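Local atomic coordinates of phosphoacetylglucosamine mutase (Aspergillus lentulus, PDB entry 5O9X), a protein that interconverts the 6- and 1-phosphates of N-acetylglucosamine, probably by way of a bisphosphorylated sugar intermediate, on the route to UDP-N-acetylglucosamine. Residues K23-G28 with F32-D37. The protein carries 1 engineered substitution. Residues are numbered along the deposited sequence; the frame is centred on the assembly and turned at random.
Sequences KIFQYG and FRMKAD. Unlike the reference sequence in segment 32-37: K35 (reference Arg). With G16 (1,6-di-O-phosphono-alpha-D-glucopyranose), chain B; GOL (glycerol), chain E.
The ring of F32 lies in a hollow of the 23-28 loop floored by the Q26 peptide, whose O is 3.3 Å from F32 CD1, with Y27 over one face and F25 CB near the rim from the other side. Y27, whose chi1 of -164° swings the ring away from its own N, presents its edge to F32. This T-shaped pair has planes at 74°, with Y27 CD1 3.8 Å from F32 CE2. A second bump fits beside F25: the M34 chain, turned at chi3 (70°) and crossing F25 at about a right angle, brings its methyl CE to 3.6 Å from F25 CD1, and SD makes an oblique Met-aromatic contact with that ring. Between the backbones a glycerol, probably from the crystallisation liquor, donates from O1 to Q26 O (2.6 Å) and accepts there from R33 N, while Q26 NE2 binds its O2. R33, a residue of the sugar-phosphate pocket, holds the 1-phosphate with NH1 to O2X and NH2 to O1X, the phosphorus in the guanidinium plane; N71 also holds NH1. Strand 32-35 edges the five-stranded mixed sheet of alpha/beta/alpha domain I, antiparallel to strand 75-81; F25 and F32 pack between helices 40-56 and 91-101, M34 rests on V42 of the former, and Y27 meets the latter and L80.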
loop_
_atom_site.group_PDB
_atom_site.type_symbol
_atom_site.label_atom_id
_atom_site.label_comp_id
_atom_site.label_asym_id
_atom_site.label_seq_id
_atom_site.Cartn_x
_atom_site.Cartn_y
_atom_site.Cartn_z
ATOM N N LYS A 23 15.006 -23.420 4.487
ATOM C CA LYS A 23 14.077 -22.255 4.573
ATOM C C LYS A 23 12.644 -22.705 4.396
ATOM O O LYS A 23 12.308 -23.478 3.466
ATOM C CB LYS A 23 14.362 -21.144 3.554
ATOM C CG LYS A 23 15.825 -20.750 3.427
ATOM C CD LYS A 23 16.464 -20.204 4.702
ATOM C CE LYS A 23 17.753 -19.476 4.366
ATOM N NZ LYS A 23 18.271 -18.768 5.562
ATOM N N ILE A 24 11.811 -22.226 5.302
ATOM C CA ILE A 24 10.364 -22.387 5.223
ATOM C C ILE A 24 9.844 -20.981 4.834
ATOM O O ILE A 24 10.245 -20.013 5.429
ATOM C CB ILE A 24 9.781 -22.865 6.572
ATOM C CG1 ILE A 24 10.210 -24.366 6.870
ATOM C CG2 ILE A 24 8.266 -22.658 6.609
ATOM C CD1 ILE A 24 10.173 -24.787 8.336
ATOM N N PHE A 25 8.998 -20.903 3.813
ATOM C CA PHE A 25 8.497 -19.635 3.284
ATOM C C PHE A 25 7.092 -19.344 3.803
ATOM O O PHE A 25 6.322 -20.254 4.036
ATOM C CB PHE A 25 8.511 -19.667 1.753
ATOM C CG PHE A 25 9.837 -20.022 1.190
ATOM C CD1 PHE A 25 10.906 -19.118 1.255
ATOM C CD2 PHE A 25 10.042 -21.283 0.580
ATOM C CE1 PHE A 25 12.150 -19.437 0.720
ATOM C CE2 PHE A 25 11.310 -21.610 0.068
ATOM C CZ PHE A 25 12.357 -20.687 0.125
ATOM N N GLN A 26 6.791 -18.069 4.058
ATOM C CA GLN A 26 5.463 -17.696 4.501
ATOM C C GLN A 26 5.001 -16.505 3.657
ATOM O O GLN A 26 5.826 -15.678 3.250
ATOM C CB GLN A 26 5.459 -17.384 6.006
ATOM C CG GLN A 26 6.653 -16.533 6.426
ATOM C CD GLN A 26 6.630 -16.060 7.893
ATOM O OE1 GLN A 26 6.876 -16.856 8.822
ATOM N NE2 GLN A 26 6.363 -14.737 8.102
ATOM N N TYR A 27 3.697 -16.397 3.426
ATOM C CA TYR A 27 3.163 -15.329 2.572
ATOM C C TYR A 27 3.317 -13.905 3.219
ATOM O O TYR A 27 3.573 -12.916 2.526
ATOM C CB TYR A 27 1.713 -15.644 2.206
ATOM C CG TYR A 27 1.185 -14.852 1.043
ATOM C CD1 TYR A 27 1.381 -15.306 -0.287
ATOM C CD2 TYR A 27 0.466 -13.660 1.254
ATOM C CE1 TYR A 27 0.876 -14.586 -1.342
ATOM C CE2 TYR A 27 -0.081 -12.938 0.176
ATOM C CZ TYR A 27 0.138 -13.399 -1.107
ATOM O OH TYR A 27 -0.328 -12.716 -2.222
ATOM N N GLY A 28 3.190 -13.814 4.532
ATOM C CA GLY A 28 3.486 -12.532 5.224
ATOM C C GLY A 28 2.360 -11.521 5.005
ATOM O O GLY A 28 1.234 -11.857 4.573
ATOM N N PHE A 32 5.279 -13.073 -0.515
ATOM C CA PHE A 32 6.591 -13.546 -0.168
ATOM C C PHE A 32 7.607 -12.410 -0.361
ATOM O O PHE A 32 7.549 -11.696 -1.374
ATOM C CB PHE A 32 6.982 -14.714 -1.066
ATOM C CG PHE A 32 6.025 -15.893 -0.965
ATOM C CD1 PHE A 32 6.023 -16.720 0.172
ATOM C CD2 PHE A 32 5.118 -16.143 -1.999
ATOM C CE1 PHE A 32 5.104 -17.769 0.267
ATOM C CE2 PHE A 32 4.206 -17.215 -1.918
ATOM C CZ PHE A 32 4.226 -18.036 -0.784
ATOM N N ARG A 33 8.493 -12.259 0.609
ATOM C CA ARG A 33 9.479 -11.207 0.581
ATOM C C ARG A 33 10.694 -11.621 1.399
ATOM O O ARG A 33 10.556 -12.055 2.542
ATOM C CB ARG A 33 8.827 -9.947 1.217
ATOM C CG ARG A 33 9.612 -8.708 0.868
ATOM C CD ARG A 33 8.807 -7.505 1.351
ATOM N NE ARG A 33 7.588 -7.204 0.594
ATOM C CZ ARG A 33 6.869 -6.058 0.859
ATOM N NH1 ARG A 33 7.371 -5.130 1.729
ATOM N NH2 ARG A 33 5.753 -5.740 0.178
ATOM N N MET A 34 11.885 -11.479 0.848
ATOM C CA MET A 34 13.073 -11.983 1.498
ATOM C C MET A 34 14.292 -11.538 0.721
ATOM O O MET A 34 14.141 -10.901 -0.344
ATOM C CB MET A 34 13.031 -13.531 1.539
ATOM C CG MET A 34 13.079 -14.159 0.164
ATOM S SD MET A 34 12.382 -15.827 0.137
ATOM C CE MET A 34 10.611 -15.641 0.362
ATOM N N LYS A 35 15.489 -11.916 1.205
ATOM C CA LYS A 35 16.714 -11.646 0.440
ATOM C C LYS A 35 16.578 -12.285 -0.945
ATOM O O LYS A 35 16.149 -13.440 -1.065
ATOM C CB LYS A 35 18.022 -12.058 1.190
ATOM C CG LYS A 35 19.234 -11.295 0.700
ATOM C CD LYS A 35 20.465 -11.618 1.535
ATOM C CE LYS A 35 21.758 -11.407 0.741
ATOM N NZ LYS A 35 22.858 -11.234 1.744
ATOM N N ALA A 36 16.953 -11.526 -1.985
ATOM C CA ALA A 36 16.606 -11.884 -3.382
ATOM C C ALA A 36 17.271 -13.189 -3.796
ATOM O O ALA A 36 16.734 -13.893 -4.656
ATOM C CB ALA A 36 16.990 -10.784 -4.345
ATOM N N ASP A 37 18.423 -13.533 -3.174
ATOM C CA ASP A 37 19.080 -14.827 -3.583
ATOM C C ASP A 37 18.289 -16.075 -3.142
ATOM O O ASP A 37 18.596 -17.190 -3.589
ATOM C CB ASP A 37 20.563 -14.922 -3.174
ATOM C CG ASP A 37 20.783 -14.775 -1.666
ATOM O OD1 ASP A 37 19.792 -14.705 -0.872
ATOM O OD2 ASP A 37 21.971 -14.716 -1.268
HETATM C C1 G16 B . 3.518 -3.730 3.368
HETATM C C2 G16 B . 1.994 -3.779 3.433
HETATM C C3 G16 B . 1.466 -2.695 4.426
HETATM C C4 G16 B . 2.059 -2.791 5.821
HETATM C C5 G16 B . 3.576 -2.729 5.690
HETATM C C6 G16 B . 4.334 -3.099 6.944
HETATM O O1 G16 B . 3.919 -2.455 2.856
HETATM O O2 G16 B . 1.343 -3.644 2.131
HETATM O O3 G16 B . 0.096 -2.761 4.395
HETATM O O4 G16 B . 1.662 -1.692 6.753
HETATM O O5 G16 B . 4.076 -3.752 4.796
HETATM O O6 G16 B . 3.943 -4.502 7.295
HETATM P P G16 B . 4.683 -5.223 8.545
HETATM O O1P G16 B . 4.603 -4.286 9.773
HETATM O O2P G16 B . 6.172 -5.410 8.168
HETATM O O3P G16 B . 4.056 -6.621 8.733
HETATM P "P'" G16 B . 4.803 -2.284 1.488
HETATM O O1X G16 B . 4.358 -3.392 0.495
HETATM O O2X G16 B . 6.286 -2.601 1.863
HETATM O O3X G16 B . 4.732 -0.857 1.064
HETATM C C1 GOL E . 7.345 -12.942 3.724
HETATM O O1 GOL E . 7.829 -14.104 3.001
HETATM C C2 GOL E . 8.049 -12.973 5.094
HETATM O O2 GOL E . 7.082 -13.263 6.111
HETATM C C3 GOL E . 8.731 -11.645 5.376
HETATM O O3 GOL E . 9.817 -11.740 6.332
#